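Local coordinates for protein folylpolyglutamate synthase/dihydrofolate synthase (Thermotoga maritima, PDB 1O5Z) that probably adds L-glutamate to dihydropteroate and to tetrahydrofolyl-polyglutamate chains, spending ATP with magnesium as cofactor, at residues Phe368-Val373 against Asn397-Glu402; Ser346-Ile351 against Arg413-Thr418; Asp403-Ile408 against Gly425-Phe430. One frame throughout, in Å; residues are numbered along the deposited sequence.

Contact 1: residues Phe368-Val373 against Asn397-Glu402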
loop_
_atom_site.group_PDB
_atom_site.type_symbol
_atom_site.label_atom_id
_atom_site.label_comp_id
_atom_site.label_asym_id
_atom_site.label_seq_id
_atom_site.Cartn_x
_atom_site.Cartn_y
_atom_site.Cartn_z
ATOM N N PHE A 368 -21.816 -14.294 -7.768
ATOM C CA PHE A 368 -21.726 -13.697 -9.090
ATOM C C PHE A 368 -22.744 -14.290 -10.024
ATOM O O PHE A 368 -23.071 -15.473 -9.953
ATOM C CB PHE A 368 -20.322 -13.860 -9.622
ATOM C CG PHE A 368 -19.337 -13.139 -8.816
ATOM C CD1 PHE A 368 -19.150 -11.784 -9.003
ATOM C CD2 PHE A 368 -18.644 -13.776 -7.803
ATOM C CE1 PHE A 368 -18.246 -11.098 -8.235
ATOM C CE2 PHE A 368 -17.741 -13.075 -7.021
ATOM C CZ PHE A 368 -17.548 -11.747 -7.248
ATOM N N GLU A 369 -23.250 -13.432 -10.882
ATOM C CA GLU A 369 -24.154 -13.823 -11.895
ATOM C C GLU A 369 -23.341 -14.416 -13.041
ATOM O O GLU A 369 -23.873 -15.070 -13.880
ATOM C CB GLU A 369 -24.852 -12.568 -12.376
ATOM C CG GLU A 369 -26.262 -12.744 -12.828
ATOM C CD GLU A 369 -27.169 -12.914 -11.667
ATOM O OE1 GLU A 369 -28.295 -13.395 -11.900
ATOM O OE2 GLU A 369 -26.734 -12.569 -10.543
ATOM N N ARG A 370 -22.055 -14.136 -13.102
ATOM C CA ARG A 370 -21.262 -14.505 -14.245
ATOM C C ARG A 370 -19.813 -14.553 -13.819
ATOM O O ARG A 370 -19.341 -13.651 -13.098
ATOM C CB ARG A 370 -21.438 -13.468 -15.345
ATOM C CG ARG A 370 -20.719 -13.782 -16.637
ATOM C CD ARG A 370 -20.950 -12.736 -17.685
ATOM N NE ARG A 370 -20.157 -12.990 -18.888
ATOM C CZ ARG A 370 -19.867 -12.069 -19.775
ATOM N NH1 ARG A 370 -20.261 -10.831 -19.588
ATOM N NH2 ARG A 370 -19.144 -12.371 -20.845
ATOM N N VAL A 371 -19.134 -15.627 -14.226
ATOM C CA VAL A 371 -17.769 -15.877 -13.850
ATOM C C VAL A 371 -16.955 -16.111 -15.113
ATOM O O VAL A 371 -17.289 -16.933 -15.972
ATOM C CB VAL A 371 -17.625 -17.043 -12.842
ATOM C CG1 VAL A 371 -16.149 -17.289 -12.472
ATOM C CG2 VAL A 371 -18.452 -16.773 -11.578
ATOM N N ILE A 372 -15.904 -15.313 -15.215
ATOM C CA ILE A 372 -14.973 -15.335 -16.300
ATOM C C ILE A 372 -13.582 -15.535 -15.696
ATOM O O ILE A 372 -13.134 -14.735 -14.918
ATOM C CB ILE A 372 -14.992 -14.004 -17.046
ATOM C CG1 ILE A 372 -16.400 -13.682 -17.546
ATOM C CG2 ILE A 372 -13.968 -14.035 -18.177
ATOM C CD1 ILE A 372 -16.512 -12.271 -18.077
ATOM N N VAL A 373 -12.927 -16.628 -16.071
ATOM C CA VAL A 373 -11.576 -16.911 -15.688
ATOM C C VAL A 373 -10.742 -16.353 -16.829
ATOM O O VAL A 373 -11.067 -16.527 -18.007
ATOM C CB VAL A 373 -11.323 -18.437 -15.572
ATOM C CG1 VAL A 373 -9.907 -18.714 -15.103
ATOM C CG2 VAL A 373 -12.346 -19.085 -14.612
ATOM N N ASN A 397 -21.562 -21.362 -14.369
ATOM C CA ASN A 397 -21.208 -20.266 -15.234
ATOM C C ASN A 397 -20.009 -20.508 -16.197
ATOM O O ASN A 397 -20.085 -20.244 -17.429
ATOM C CB ASN A 397 -20.892 -19.003 -14.337
ATOM C CG ASN A 397 -21.937 -18.789 -13.157
ATOM O OD1 ASN A 397 -23.144 -19.015 -13.318
ATOM N ND2 ASN A 397 -21.446 -18.361 -11.993
ATOM N N VAL A 398 -18.897 -20.976 -15.632
ATOM C CA VAL A 398 -17.565 -20.530 -16.119
ATOM C C VAL A 398 -17.369 -20.245 -17.623
ATOM O O VAL A 398 -17.644 -21.086 -18.471
ATOM C CB VAL A 398 -16.464 -21.454 -15.640
ATOM C CG1 VAL A 398 -15.115 -20.822 -15.919
ATOM C CG2 VAL A 398 -16.649 -21.708 -14.164
ATOM N N GLU A 399 -16.869 -19.033 -17.920
ATOM C CA GLU A 399 -16.335 -18.703 -19.240
ATOM C C GLU A 399 -14.866 -18.489 -19.087
ATOM O O GLU A 399 -14.400 -18.174 -18.025
ATOM C CB GLU A 399 -16.938 -17.436 -19.837
ATOM C CG GLU A 399 -18.435 -17.351 -19.677
ATOM C CD GLU A 399 -18.985 -15.983 -20.001
ATOM O OE1 GLU A 399 -18.391 -15.287 -20.849
ATOM O OE2 GLU A 399 -20.028 -15.635 -19.410
ATOM N N VAL A 400 -14.153 -18.679 -20.179
ATOM C CA VAL A 400 -12.741 -18.425 -20.235
ATOM C C VAL A 400 -12.556 -17.358 -21.256
ATOM O O VAL A 400 -12.857 -17.553 -22.427
ATOM C CB VAL A 400 -11.938 -19.671 -20.646
ATOM C CG1 VAL A 400 -10.421 -19.386 -20.546
ATOM C CG2 VAL A 400 -12.338 -20.875 -19.785
ATOM N N ILE A 401 -12.080 -16.206 -20.800
ATOM C CA ILE A 401 -11.661 -15.142 -21.723
ATOM C C ILE A 401 -10.247 -14.826 -21.328
ATOM O O ILE A 401 -9.981 -14.182 -20.284
ATOM C CB ILE A 401 -12.534 -13.882 -21.637
ATOM C CG1 ILE A 401 -14.015 -14.190 -21.862
ATOM C CG2 ILE A 401 -12.073 -12.882 -22.676
ATOM C CD1 ILE A 401 -14.907 -12.975 -21.721
ATOM N N GLU A 402 -9.336 -15.310 -22.150
ATOM C CA GLU A 402 -7.938 -15.353 -21.770
ATOM C C GLU A 402 -7.261 -13.988 -21.630
ATOM O O GLU A 402 -6.512 -13.760 -20.685
ATOM C CB GLU A 402 -7.217 -16.287 -22.718
ATOM C CG GLU A 402 -7.669 -17.705 -22.440
ATOM C CD GLU A 402 -6.628 -18.714 -22.863
ATOM O OE1 GLU A 402 -5.530 -18.275 -23.294
ATOM O OE2 GLU A 402 -6.899 -19.943 -22.742
#

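Contact 2: residues Ser346-Ile351 against Arg413-Thr418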
loop_
_atom_site.group_PDB
_atom_site.type_symbol
_atom_site.label_atom_id
_atom_site.label_comp_id
_atom_site.label_asym_id
_atom_site.label_seq_id
_atom_site.Cartn_x
_atom_site.Cartn_y
_atom_site.Cartn_z
ATOM N N SER A 346 -20.456 -9.553 -11.897
ATOM C CA SER A 346 -19.662 -10.412 -12.746
ATOM C C SER A 346 -18.262 -10.440 -12.131
ATOM O O SER A 346 -17.872 -9.514 -11.459
ATOM C CB SER A 346 -19.604 -9.866 -14.177
ATOM O OG SER A 346 -20.860 -9.939 -14.801
ATOM N N LEU A 347 -17.552 -11.543 -12.327
ATOM C CA LEU A 347 -16.246 -11.790 -11.764
ATOM C C LEU A 347 -15.340 -12.043 -12.919
ATOM O O LEU A 347 -15.633 -12.910 -13.740
ATOM C CB LEU A 347 -16.241 -13.073 -10.948
ATOM C CG LEU A 347 -14.920 -13.527 -10.329
ATOM C CD1 LEU A 347 -14.293 -12.468 -9.413
ATOM C CD2 LEU A 347 -15.255 -14.751 -9.532
ATOM N N VAL A 348 -14.230 -11.311 -12.942
ATOM C CA VAL A 348 -13.114 -11.626 -13.800
ATOM C C VAL A 348 -11.980 -12.011 -12.856
ATOM O O VAL A 348 -11.507 -11.182 -12.075
ATOM C CB VAL A 348 -12.766 -10.449 -14.720
ATOM C CG1 VAL A 348 -11.548 -10.772 -15.614
ATOM C CG2 VAL A 348 -14.014 -10.060 -15.563
ATOM N N ILE A 349 -11.585 -13.296 -12.924
ATOM C CA ILE A 349 -10.599 -13.874 -12.017
ATOM C C ILE A 349 -9.392 -14.562 -12.728
ATOM O O ILE A 349 -9.538 -15.299 -13.690
ATOM C CB ILE A 349 -11.309 -14.759 -10.948
ATOM C CG1 ILE A 349 -10.366 -15.101 -9.780
ATOM C CG2 ILE A 349 -11.964 -16.005 -11.565
ATOM C CD1 ILE A 349 -11.101 -15.409 -8.530
ATOM N N GLY A 350 -8.189 -14.198 -12.293
ATOM C CA GLY A 350 -6.970 -14.852 -12.750
ATOM C C GLY A 350 -6.125 -15.070 -11.518
ATOM O O GLY A 350 -5.924 -14.155 -10.741
ATOM N N ILE A 351 -5.672 -16.281 -11.307
ATOM C CA ILE A 351 -4.853 -16.569 -10.167
ATOM C C ILE A 351 -3.657 -17.324 -10.665
ATOM O O ILE A 351 -3.808 -18.191 -11.510
ATOM C CB ILE A 351 -5.602 -17.458 -9.128
ATOM C CG1 ILE A 351 -7.020 -16.966 -8.876
ATOM C CG2 ILE A 351 -4.821 -17.525 -7.789
ATOM C CD1 ILE A 351 -7.817 -17.923 -8.102
ATOM N N ARG A 413 -22.358 -5.858 -16.239
ATOM C CA ARG A 413 -22.583 -5.731 -14.828
ATOM C C ARG A 413 -21.397 -5.125 -14.164
ATOM O O ARG A 413 -20.300 -5.165 -14.688
ATOM C CB ARG A 413 -22.823 -7.093 -14.194
ATOM C CG ARG A 413 -24.073 -7.815 -14.660
ATOM C CD ARG A 413 -24.034 -9.301 -14.253
ATOM N NE ARG A 413 -25.189 -10.083 -14.657
ATOM C CZ ARG A 413 -25.207 -11.012 -15.618
ATOM N NH1 ARG A 413 -24.139 -11.316 -16.340
ATOM N NH2 ARG A 413 -26.335 -11.658 -15.862
ATOM N N ALA A 414 -21.633 -4.554 -12.994
ATOM C CA ALA A 414 -20.557 -4.233 -12.090
ATOM C C ALA A 414 -19.592 -5.459 -11.955
ATOM O O ALA A 414 -20.025 -6.587 -11.641
ATOM C CB ALA A 414 -21.133 -3.789 -10.738
ATOM N N THR A 415 -18.301 -5.231 -12.249
ATOM C CA THR A 415 -17.343 -6.315 -12.474
ATOM C C THR A 415 -16.253 -6.271 -11.435
ATOM O O THR A 415 -15.613 -5.237 -11.263
ATOM C CB THR A 415 -16.727 -6.186 -13.848
ATOM O OG1 THR A 415 -17.734 -6.386 -14.832
ATOM C CG2 THR A 415 -15.732 -7.310 -14.121
ATOM N N VAL A 416 -16.045 -7.402 -10.760
ATOM C CA VAL A 416 -15.003 -7.593 -9.782
ATOM C C VAL A 416 -13.815 -8.222 -10.510
ATOM O O VAL A 416 -13.924 -9.297 -11.056
ATOM C CB VAL A 416 -15.451 -8.524 -8.637
ATOM C CG1 VAL A 416 -14.270 -8.824 -7.706
ATOM C CG2 VAL A 416 -16.632 -7.936 -7.864
ATOM N N VAL A 417 -12.681 -7.519 -10.511
ATOM C CA VAL A 417 -11.448 -8.005 -11.084
ATOM C C VAL A 417 -10.499 -8.358 -9.923
ATOM O O VAL A 417 -10.054 -7.503 -9.173
ATOM C CB VAL A 417 -10.822 -6.932 -12.023
ATOM C CG1 VAL A 417 -9.529 -7.445 -12.634
ATOM C CG2 VAL A 417 -11.793 -6.552 -13.122
ATOM N N THR A 418 -10.165 -9.629 -9.801
ATOM C CA THR A 418 -9.423 -10.085 -8.662
ATOM C C THR A 418 -8.663 -11.393 -8.935
ATOM O O THR A 418 -8.745 -11.957 -9.997
ATOM C CB THR A 418 -10.448 -10.212 -7.465
ATOM O OG1 THR A 418 -9.739 -10.435 -6.262
ATOM C CG2 THR A 418 -11.371 -11.418 -7.558
#

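Contact 3: residues Asp403-Ile408 against Gly425-Phe430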
loop_
_atom_site.group_PDB
_atom_site.type_symbol
_atom_site.label_atom_id
_atom_site.label_comp_id
_atom_site.label_asym_id
_atom_site.label_seq_id
_atom_site.Cartn_x
_atom_site.Cartn_y
_atom_site.Cartn_z
ATOM N N ASP A 403 -7.546 -13.081 -22.567
ATOM C CA ASP A 403 -7.121 -11.705 -22.465
ATOM C C ASP A 403 -7.983 -10.992 -21.462
ATOM O O ASP A 403 -9.184 -10.837 -21.704
ATOM C CB ASP A 403 -7.271 -10.994 -23.806
ATOM C CG ASP A 403 -6.959 -9.505 -23.738
ATOM O OD1 ASP A 403 -6.392 -8.997 -22.743
ATOM O OD2 ASP A 403 -7.259 -8.740 -24.679
ATOM N N PRO A 404 -7.394 -10.536 -20.353
ATOM C CA PRO A 404 -8.206 -9.937 -19.281
ATOM C C PRO A 404 -8.885 -8.624 -19.672
ATOM O O PRO A 404 -9.808 -8.217 -19.019
ATOM C CB PRO A 404 -7.194 -9.725 -18.142
ATOM C CG PRO A 404 -5.865 -9.741 -18.748
ATOM C CD PRO A 404 -5.967 -10.636 -19.964
ATOM N N LEU A 405 -8.387 -7.941 -20.695
ATOM C CA LEU A 405 -8.971 -6.681 -21.154
ATOM C C LEU A 405 -10.206 -6.962 -21.995
ATOM O O LEU A 405 -11.170 -6.150 -21.993
ATOM C CB LEU A 405 -7.967 -5.871 -22.000
ATOM C CG LEU A 405 -6.606 -5.644 -21.339
ATOM C CD1 LEU A 405 -5.682 -4.886 -22.297
ATOM C CD2 LEU A 405 -6.727 -4.983 -20.027
ATOM N N GLU A 406 -10.177 -8.095 -22.718
ATOM C CA GLU A 406 -11.348 -8.560 -23.429
ATOM C C GLU A 406 -12.354 -8.989 -22.417
ATOM O O GLU A 406 -13.526 -8.703 -22.583
ATOM C CB GLU A 406 -11.035 -9.729 -24.333
ATOM C CG GLU A 406 -12.201 -10.186 -25.186
ATOM C CD GLU A 406 -11.817 -11.273 -26.188
ATOM O OE1 GLU A 406 -10.599 -11.602 -26.345
ATOM O OE2 GLU A 406 -12.736 -11.782 -26.848
ATOM N N ALA A 407 -11.901 -9.715 -21.397
ATOM C CA ALA A 407 -12.774 -10.128 -20.297
ATOM C C ALA A 407 -13.507 -8.950 -19.696
ATOM O O ALA A 407 -14.715 -9.024 -19.534
ATOM C CB ALA A 407 -12.008 -10.856 -19.232
ATOM N N ILE A 408 -12.830 -7.867 -19.344
ATOM C CA ILE A 408 -13.556 -6.727 -18.764
ATOM C C ILE A 408 -14.378 -5.994 -19.778
ATOM O O ILE A 408 -15.435 -5.476 -19.449
ATOM C CB ILE A 408 -12.637 -5.748 -18.008
ATOM C CG1 ILE A 408 -11.504 -5.219 -18.899
ATOM C CG2 ILE A 408 -12.058 -6.436 -16.764
ATOM C CD1 ILE A 408 -11.102 -3.808 -18.585
ATOM N N GLY A 425 -3.303 -4.698 -11.358
ATOM C CA GLY A 425 -2.530 -3.554 -11.741
ATOM C C GLY A 425 -2.570 -3.366 -13.228
ATOM O O GLY A 425 -2.562 -2.243 -13.705
ATOM N N TYR A 426 -2.611 -4.464 -13.966
ATOM C CA TYR A 426 -2.643 -4.434 -15.419
ATOM C C TYR A 426 -3.932 -3.877 -15.969
ATOM O O TYR A 426 -3.950 -3.019 -16.825
ATOM C CB TYR A 426 -2.463 -5.857 -15.902
ATOM C CG TYR A 426 -2.387 -6.060 -17.409
ATOM C CD1 TYR A 426 -1.194 -5.882 -18.122
ATOM C CD2 TYR A 426 -3.511 -6.488 -18.109
ATOM C CE1 TYR A 426 -1.166 -6.118 -19.466
ATOM C CE2 TYR A 426 -3.481 -6.694 -19.437
ATOM C CZ TYR A 426 -2.322 -6.521 -20.111
ATOM O OH TYR A 426 -2.379 -6.782 -21.449
ATOM N N VAL A 427 -5.020 -4.385 -15.461
ATOM C CA VAL A 427 -6.356 -3.894 -15.818
ATOM C C VAL A 427 -6.625 -2.451 -15.372
ATOM O O VAL A 427 -7.221 -1.674 -16.080
ATOM C CB VAL A 427 -7.406 -4.837 -15.213
ATOM C CG1 VAL A 427 -8.816 -4.236 -15.299
ATOM C CG2 VAL A 427 -7.320 -6.200 -15.922
ATOM N N ARG A 428 -6.203 -2.097 -14.171
ATOM C CA ARG A 428 -6.315 -0.748 -13.701
ATOM C C ARG A 428 -5.572 0.156 -14.615
ATOM O O ARG A 428 -6.019 1.259 -14.906
ATOM C CB ARG A 428 -5.724 -0.630 -12.313
ATOM C CG ARG A 428 -6.124 0.633 -11.616
ATOM C CD ARG A 428 -5.334 0.945 -10.392
ATOM N NE ARG A 428 -6.003 2.040 -9.709
ATOM C CZ ARG A 428 -5.847 3.286 -10.051
ATOM N NH1 ARG A 428 -4.982 3.592 -10.983
ATOM N NH2 ARG A 428 -6.494 4.248 -9.414
ATOM N N GLU A 429 -4.399 -0.265 -15.055
ATOM C CA GLU A 429 -3.641 0.641 -15.883
ATOM C C GLU A 429 -4.408 0.914 -17.185
ATOM O O GLU A 429 -4.460 2.032 -17.669
ATOM C CB GLU A 429 -2.244 0.131 -16.201
ATOM C CG GLU A 429 -1.384 1.269 -16.754
ATOM C CD GLU A 429 0.014 0.876 -17.107
ATOM O OE1 GLU A 429 0.371 -0.234 -16.769
ATOM O OE2 GLU A 429 0.749 1.685 -17.755
ATOM N N PHE A 430 -4.996 -0.112 -17.746
ATOM C CA PHE A 430 -5.634 0.061 -19.006
ATOM C C PHE A 430 -6.883 0.866 -18.883
ATOM O O PHE A 430 -7.183 1.692 -19.724
ATOM C CB PHE A 430 -5.928 -1.262 -19.653
ATOM C CG PHE A 430 -6.207 -1.128 -21.108
ATOM C CD1 PHE A 430 -5.164 -0.969 -22.001
ATOM C CD2 PHE A 430 -7.518 -1.124 -21.582
ATOM C CE1 PHE A 430 -5.421 -0.819 -23.347
ATOM C CE2 PHE A 430 -7.774 -0.974 -22.932
ATOM C CZ PHE A 430 -6.738 -0.816 -23.810
#

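Contact 1: residues Phe368-Val373 against Asn397-Glu402
Arg-370 and Glu-399 meet side-on in a two-pronged salt bridge. NE of Arg-370 gives a hydrogen bond of 2.7 Å to OE2 of Glu-399, and NH2 of Arg-370 reaches OE1 of Glu-399 at 3.0 Å. Both oxygens are approached on their syn side. The guanidinium and carboxylate planes lie 24° apart, so the pairing is close to flat but slightly twisted. In Arg-370, CG points away from the backbone N (chi1 -177°). The extended chain stands the guanidinium out from the sheet, where the Glu-399 side chain crosses it at about a right angle. Two bonds, one to each oxygen, should hold both groups against rotation.

Ile-372 flanks the pair. Its CD1 sits 3.6 Å above the guanidinium plane of Arg-370, off-centre, near the edge of the group. On the same face of the sheet, CG2 of Ile-372 packs against CG1 of Ile-401 at 3.7 Å. On the other face the contact is apolar: CG2 of Val-373 meets CG1 of Val-398 at 3.5 Å. Nearer the start of the pairing, the amide nitrogen ND2 of Asn-397 lies against CG2 of Val-371.

The backbones set this register. Glu-399 N donates to Val-371 O, Val-373 N to Glu-399 O, and Ile-401 N to Val-373 O at 3.0 Å. Glu-399 thus uses both its N and its O on the neighbouring strand while its side chain holds Arg-370. Further out, NH1 of Arg-370 is bonded to Ser-410 O. Helix 384-394 covers Val-373 and Val-400, and Ala-407 of helix 404-409 packs on Ile-372 and Ile-401.

Strand 370-373, helix 384-394 and strand 399-400 form a beta-alpha-beta crossover. It brings in the parallel edge strand of the six-stranded sheet in the Mur ligase-type glutamate ligase domain.

Contact 2: residues Ser346-Ile351 against Arg413-Thr418
Ser-346 starts a run of parallel beta pairing with the segment Arg-413-Thr-418, inside the sheet of the glutamate ligase domain. The two strands run 22° from parallel.

Arg-413 lays its aliphatic chain beside Ser-346, with CD 3.3 Å from Ser-346 OG. This is packing, and that buried hydroxyl has no polar partner in the model. Ala-414 accepts from Ser-346 N through its carbonyl.

Thr-415 turns its methyl CG2 to CG2 of Val-348, 3.5 Å away. Its OG1 donates to Arg-413 O at 2.8 Å and is also bonded to Thr-411 OG1.

Val-416 carries two of the ladder bonds. Its N donates to Ser-346 O and its O accepts from Val-348 N at 2.8 Å. Its CG1 touches CD1 of Leu-347, and helix 326-339 packs over it. Val-417 adds a CA-H...O contact to Val-348 O.

Thr-418 donates its N to Val-348 O and accepts a longer bond from Gly-350 N. OG1 lies opposite the backbone N (chi1 -170°) and bonds to Asp-321 O. The methyl is thereby left for Leu-347: Thr-418 CG2 lies 3.6 Å from Leu-347 CD1.

Contact 3: residues Asp403-Ile408 against Gly425-Phe430
Leu-405 lies between two aromatic side chains of helix 421-433 and makes the main apolar contact here. The short helical segments 404-408 and 425-430 cross at -62°, with axes 10.4 Å apart at closest approach. In the alpha/beta fold of the Mur ligase-type glutamate ligase domain, helices 404-409 and 421-433 flank strand 414-418 in the chain. They pack together over the same face of the sheet, where Ile-408 and Val-427 both touch Val-417.

One contact is CH-pi. CD1 of Leu-405 sits over one face of the Phe-430 ring, 4.0 Å from its centroid and 13° off the ring normal.

Van der Waals contacts make up the rest. The second methyl of Leu-405, CD2, lies 3.7 Å from CE2 of Tyr-426 and 3.8 Å from CB of Phe-430. It thus touches the outer part of the tyrosine ring and the base of the phenylalanine. CG of Pro-404 also meets CE2 of Tyr-426, at 3.9 Å. The Tyr-426 ring has CG anti to N (chi1 -177°), which sends it across to the first turn of helix 404-409. Deeper in, CD1 of Ile-408 and CG1 of Val-427 meet tip to tip at 4.0 Å. Shortened to an alanine here, the Leu-405 side chain loses both methyls, which would probably leave a gap between Tyr-426 and Phe-430 and the Phe-430 face without its CH-pi partner.

The one side-chain hydrogen bond within these segments caps helix 404-409. OD1 of the N-cap Asp-403 accepts from Leu-405 N at 3.0 Å, met from above the carboxylate plane.

The segments meet almost wholly through carbon surfaces, without hydrogen bonds or salt bridges between them. Their fit therefore depends on shape and on burying apolar surface, while the cap probably helps hold the first turn in place.

Contacts 1 and 2 belong to one sheet, their centres 8 Å apart. Strands 345-349 and 370-373 are neighbours there, and backbone bonds between Leu-347 and both Arg-370 and Ile-372 join the two pairings. Four successive parallel strands result, ending at 399-400. Along the chain, contact 1 is nested within the loop that contact 2 closes. Contact 3 follows contact 1 in series but alternates with contact 2, since strand 414-418 runs between its two helices. Its centre is 14 Å from contact 1 and 10 Å from contact 2. Ala-407 and Ile-408 pack helix 404-409 onto the sheet, giving the layered alpha/beta core of the glutamate ligase domain.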